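Local coordinates for protein glycosyltransferase Gtf1 (Streptococcus pneumoniae, PDB 4PQG) that belongs to the GT-B clan of glycosyltransferases and carries a GtfA-type extended beta-sheet domain, with UDP and NAG bound in the model, at residues H244-V249 with V280-V285; T275-V280 with H304-V309. One frame throughout, in Å; residues are numbered along the deposited sequence.

In the fold
Both contacts belong to the seven-stranded parallel sheet of the N-terminal Rossmann-like half of this GT-B glycosyltransferase, and their centres lie about 8 Å apart. Contact 1 pairs strands 244-248 and 282-285; contact 2 joins the turn that leads into strand 282-285 to the approach to strand 308-310, the next and last strand on that side. Their segments alternate along the chain, and Val-280 belongs to both. Phe-283 links them through its backbone bonds to Lys-307 and Val-309. The pair illustrates how successive parallel strands are laid down: contact 2 packs the turns that lead into the last two strands, whereas the side chain of Val-248, at the far end of strand 244-248, lies about 6 Å from the bound NAG.

Contact 1: residues H244-V249 with V280-V285; sequences HLAVVV and VDFFIV
Leu-245 and Asp-281 open the pairing of two parallel strands of a Rossmann-like sheet, joined by a beta-alpha-beta crossover through helix 271-275. The N-H of Leu-245 meets Asp-281 OD2 at 2.7 Å on the anti lone pair, while Leu-245 O receives the backbone N of Asp-281 and, weakly, that of Phe-282. Regular parallel bonds follow, ending with Val-249 N to Ile-284 O, almost straight at 175°.

On one face, Ala-246 is a small bump beneath a broad lid. Phe-282 CG stands between its backbone N and carbonyl carbon (chi1 59°), bringing the ring over the methyl: Ala-246 CB lies 3.9 Å from the ring centroid, a CH-pi contact offset toward the rim. Farther along, Ile-284 CD1 meets Val-248 CG2 at 3.9 Å, their side chains crossing obliquely.

On the opposite face Val-247 and Phe-283 run side by side, with Val-247 CB 3.7 Å from Phe-283 CD1, and Val-280 CG1 sits over the centre of the same ring. Phe-274 and Phe-298 also meet this ring, and Phe-237 of helix 233-240 covers Leu-245 and Val-247. Val-247 and Val-280 cross at about a right angle, and the two branches of Val-280 form a notch for one methyl: Val-247 CG2 lies 3.9 Å from Val-280 CG2 and 4.1 Å from Val-280 CG1.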
# COMPACT_ATOMS: atom_id res chain seq x y z
N HIS A 244 8.26 19.07 13.15
CA HIS A 244 6.93 18.73 13.65
C HIS A 244 6.63 17.31 13.28
O HIS A 244 7.11 16.82 12.26
CB HIS A 244 5.86 19.65 13.07
CG HIS A 244 6.12 21.12 13.33
ND1 HIS A 244 5.71 21.74 14.46
CD2 HIS A 244 6.79 22.08 12.57
CE1 HIS A 244 6.09 23.04 14.42
NE2 HIS A 244 6.74 23.24 13.26
N LEU A 245 5.83 16.64 14.10
CA LEU A 245 5.52 15.23 13.95
C LEU A 245 4.00 15.03 13.88
O LEU A 245 3.27 15.40 14.80
CB LEU A 245 6.12 14.42 15.10
CG LEU A 245 5.82 12.92 15.13
CD1 LEU A 245 6.43 12.22 13.91
CD2 LEU A 245 6.29 12.27 16.41
N ALA A 246 3.54 14.43 12.79
CA ALA A 246 2.15 14.03 12.65
C ALA A 246 2.09 12.51 12.49
O ALA A 246 2.98 11.91 11.88
CB ALA A 246 1.51 14.73 11.45
N VAL A 247 1.06 11.90 13.07
CA VAL A 247 0.81 10.45 12.94
C VAL A 247 -0.54 10.27 12.25
O VAL A 247 -1.56 10.78 12.72
CB VAL A 247 0.81 9.73 14.30
CG1 VAL A 247 0.26 8.30 14.19
CG2 VAL A 247 2.21 9.74 14.91
N VAL A 248 -0.53 9.57 11.12
CA VAL A 248 -1.77 9.26 10.43
C VAL A 248 -2.32 7.94 10.93
O VAL A 248 -1.59 6.94 10.98
CB VAL A 248 -1.58 9.21 8.91
CG1 VAL A 248 -2.90 8.95 8.20
CG2 VAL A 248 -1.00 10.52 8.41
N VAL A 249 -3.59 7.96 11.33
CA VAL A 249 -4.32 6.77 11.76
C VAL A 249 -5.08 6.25 10.54
O VAL A 249 -5.91 6.95 9.97
CB VAL A 249 -5.31 7.11 12.90
CG1 VAL A 249 -6.05 5.86 13.37
CG2 VAL A 249 -4.57 7.77 14.06
N VAL A 280 3.69 13.82 19.84
CA VAL A 280 3.06 14.02 18.54
C VAL A 280 2.38 15.40 18.51
O VAL A 280 1.59 15.72 19.40
CB VAL A 280 2.00 12.92 18.28
CG1 VAL A 280 1.29 13.12 16.96
CG2 VAL A 280 2.64 11.53 18.31
N ASP A 281 2.68 16.19 17.47
CA ASP A 281 2.07 17.50 17.29
C ASP A 281 0.59 17.40 16.94
O ASP A 281 -0.23 18.09 17.54
CB ASP A 281 2.84 18.32 16.26
CG ASP A 281 4.22 18.69 16.75
OD1 ASP A 281 4.32 19.50 17.69
OD2 ASP A 281 5.21 18.14 16.25
N PHE A 282 0.24 16.52 15.99
CA PHE A 282 -1.16 16.18 15.75
C PHE A 282 -1.37 14.80 15.13
O PHE A 282 -0.51 14.30 14.42
CB PHE A 282 -1.88 17.24 14.92
CG PHE A 282 -1.29 17.49 13.56
CD1 PHE A 282 -1.88 16.95 12.43
CD2 PHE A 282 -0.18 18.32 13.41
CE1 PHE A 282 -1.36 17.20 11.17
CE2 PHE A 282 0.35 18.58 12.15
CZ PHE A 282 -0.24 18.02 11.02
N PHE A 283 -2.51 14.18 15.45
CA PHE A 283 -2.93 12.97 14.76
C PHE A 283 -3.87 13.34 13.62
O PHE A 283 -4.65 14.30 13.74
CB PHE A 283 -3.61 12.01 15.72
CG PHE A 283 -2.70 11.47 16.80
CD1 PHE A 283 -2.01 10.27 16.61
CD2 PHE A 283 -2.54 12.15 18.00
CE1 PHE A 283 -1.18 9.77 17.60
CE2 PHE A 283 -1.71 11.66 18.99
CZ PHE A 283 -1.03 10.46 18.79
N ILE A 284 -3.78 12.60 12.51
CA ILE A 284 -4.69 12.74 11.39
C ILE A 284 -5.59 11.50 11.28
O ILE A 284 -5.09 10.36 11.30
CB ILE A 284 -3.93 12.94 10.06
CG1 ILE A 284 -2.91 14.08 10.18
CG2 ILE A 284 -4.90 13.22 8.91
CD1 ILE A 284 -2.05 14.27 8.92
N VAL A 285 -6.91 11.71 11.21
CA VAL A 285 -7.87 10.62 10.93
C VAL A 285 -8.72 10.97 9.72
O VAL A 285 -8.87 12.14 9.40
CB VAL A 285 -8.81 10.31 12.11
CG1 VAL A 285 -8.03 9.86 13.33
CG2 VAL A 285 -9.69 11.51 12.44

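Contact 2: residues T275-V280 with H304-V309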
# COMPACT_ATOMS: atom_id res chain seq x y z
N THR A 275 0.53 5.67 23.20
CA THR A 275 1.23 5.67 24.49
C THR A 275 2.07 6.95 24.65
O THR A 275 2.07 7.58 25.71
CB THR A 275 2.14 4.43 24.63
OG1 THR A 275 1.32 3.25 24.60
CG2 THR A 275 2.94 4.45 25.93
N ASN A 276 2.72 7.35 23.57
CA ASN A 276 3.61 8.51 23.57
C ASN A 276 3.05 9.70 22.79
O ASN A 276 3.78 10.39 22.08
CB ASN A 276 4.97 8.08 23.00
CG ASN A 276 5.63 7.01 23.85
OD1 ASN A 276 6.13 7.30 24.94
ND2 ASN A 276 5.61 5.77 23.37
N ALA A 277 1.74 9.94 22.93
CA ALA A 277 1.04 11.01 22.20
C ALA A 277 1.54 12.41 22.56
O ALA A 277 1.41 13.32 21.76
CB ALA A 277 -0.47 10.91 22.41
N ASP A 278 2.12 12.56 23.74
CA ASP A 278 2.76 13.83 24.14
C ASP A 278 3.87 14.28 23.19
O ASP A 278 4.21 15.47 23.15
CB ASP A 278 3.29 13.73 25.57
CG ASP A 278 4.29 12.60 25.74
OD1 ASP A 278 3.97 11.46 25.34
OD2 ASP A 278 5.39 12.85 26.27
N LYS A 279 4.43 13.35 22.41
CA LYS A 279 5.50 13.67 21.45
C LYS A 279 4.98 14.03 20.06
O LYS A 279 5.74 14.48 19.20
CB LYS A 279 6.49 12.50 21.34
CG LYS A 279 7.19 12.10 22.64
CD LYS A 279 8.02 13.24 23.25
CE LYS A 279 8.93 12.74 24.37
NZ LYS A 279 8.20 11.90 25.36
N VAL A 280 3.69 13.82 19.84
CA VAL A 280 3.06 14.02 18.54
C VAL A 280 2.38 15.40 18.51
O VAL A 280 1.59 15.72 19.40
CB VAL A 280 2.00 12.92 18.28
CG1 VAL A 280 1.29 13.12 16.96
CG2 VAL A 280 2.64 11.53 18.31
N HIS A 304 -3.06 12.09 28.16
CA HIS A 304 -2.80 13.00 27.04
C HIS A 304 -4.07 13.55 26.47
O HIS A 304 -5.10 12.89 26.48
CB HIS A 304 -2.06 12.30 25.89
CG HIS A 304 -0.88 11.48 26.31
ND1 HIS A 304 0.22 12.02 26.87
CD2 HIS A 304 -0.63 10.11 26.19
CE1 HIS A 304 1.12 11.05 27.12
NE2 HIS A 304 0.60 9.88 26.70
N GLN A 305 -4.00 14.77 25.93
CA GLN A 305 -5.11 15.31 25.15
C GLN A 305 -4.56 15.90 23.87
O GLN A 305 -4.42 17.11 23.75
CB GLN A 305 -5.93 16.37 25.91
CG GLN A 305 -7.10 15.83 26.72
CD GLN A 305 -7.73 14.53 26.20
OE1 GLN A 305 -8.26 14.43 25.07
NE2 GLN A 305 -7.68 13.52 27.04
N PRO A 306 -4.24 15.02 22.90
CA PRO A 306 -3.55 15.47 21.71
C PRO A 306 -4.49 16.17 20.75
O PRO A 306 -5.71 16.03 20.86
CB PRO A 306 -3.03 14.16 21.11
CG PRO A 306 -3.98 13.12 21.56
CD PRO A 306 -4.63 13.60 22.83
N LYS A 307 -3.92 16.93 19.83
CA LYS A 307 -4.65 17.53 18.75
C LYS A 307 -4.94 16.46 17.71
O LYS A 307 -4.06 15.67 17.36
CB LYS A 307 -3.86 18.67 18.12
CG LYS A 307 -4.55 19.29 16.92
CD LYS A 307 -3.92 20.60 16.49
CE LYS A 307 -4.90 21.35 15.59
NZ LYS A 307 -4.31 22.59 15.00
N ILE A 308 -6.18 16.42 17.23
CA ILE A 308 -6.60 15.43 16.23
C ILE A 308 -7.33 16.15 15.12
O ILE A 308 -8.31 16.83 15.36
CB ILE A 308 -7.51 14.36 16.84
CG1 ILE A 308 -6.82 13.64 18.00
CG2 ILE A 308 -8.00 13.40 15.76
CD1 ILE A 308 -7.71 12.64 18.73
N VAL A 309 -6.84 16.01 13.89
CA VAL A 309 -7.45 16.69 12.75
C VAL A 309 -8.03 15.66 11.80
O VAL A 309 -7.46 14.58 11.63
CB VAL A 309 -6.45 17.66 12.05
CG1 VAL A 309 -5.21 16.95 11.56
CG2 VAL A 309 -7.11 18.41 10.89
O HOH W 1 -1.16 17.28 20.06
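Residues 275-280 run from Thr-275, the last residue of helix 271-275, through a short 3-10 turn at 277-279, where they meet the extended residues 304-306, ahead of strand 308-310. The approach is loose, Ala-277 and Pro-306 having their CA atoms 6.4 Å apart, and no direct backbone-to-backbone hydrogen bond joins the segments. Within the turn, Lys-279 N and Val-280 N bond back to the carbonyls of Asn-276 and Ala-277. A water accepts from Lys-307 N and lies within hydrogen-bonding distance of Val-280 O, bridging the two segments.

His-304 carries most of the contact. With CG anti to its carbonyl carbon (chi1 -48°), the ring reaches the helix end, where NE2 donates to Thr-275 O at 2.9 Å. The bond is bent, 144° at the hydrogen, and the donor stands above the carbonyl plane. One face of the ring is covered by the backbone N atoms of Ala-277 and Asp-278, both offset toward the rim. The Asp-278 carboxylate is turned almost parallel to the ring, 4° between planes. Asp-278 OD1 lies 3.4 Å from His-304 CE1, while Asp-278 OD2 forms a salt bridge with Lys-279 NZ. Deeper in, Ala-277 CB touches His-304 CD2 at 3.9 Å and Pro-306 CG at 4.2 Å, beside Phe-283 and Phe-298.

Such packing of one helix-to-strand turn against the next belongs to the successive beta-alpha-beta units of a Rossmann-like GT-B domain.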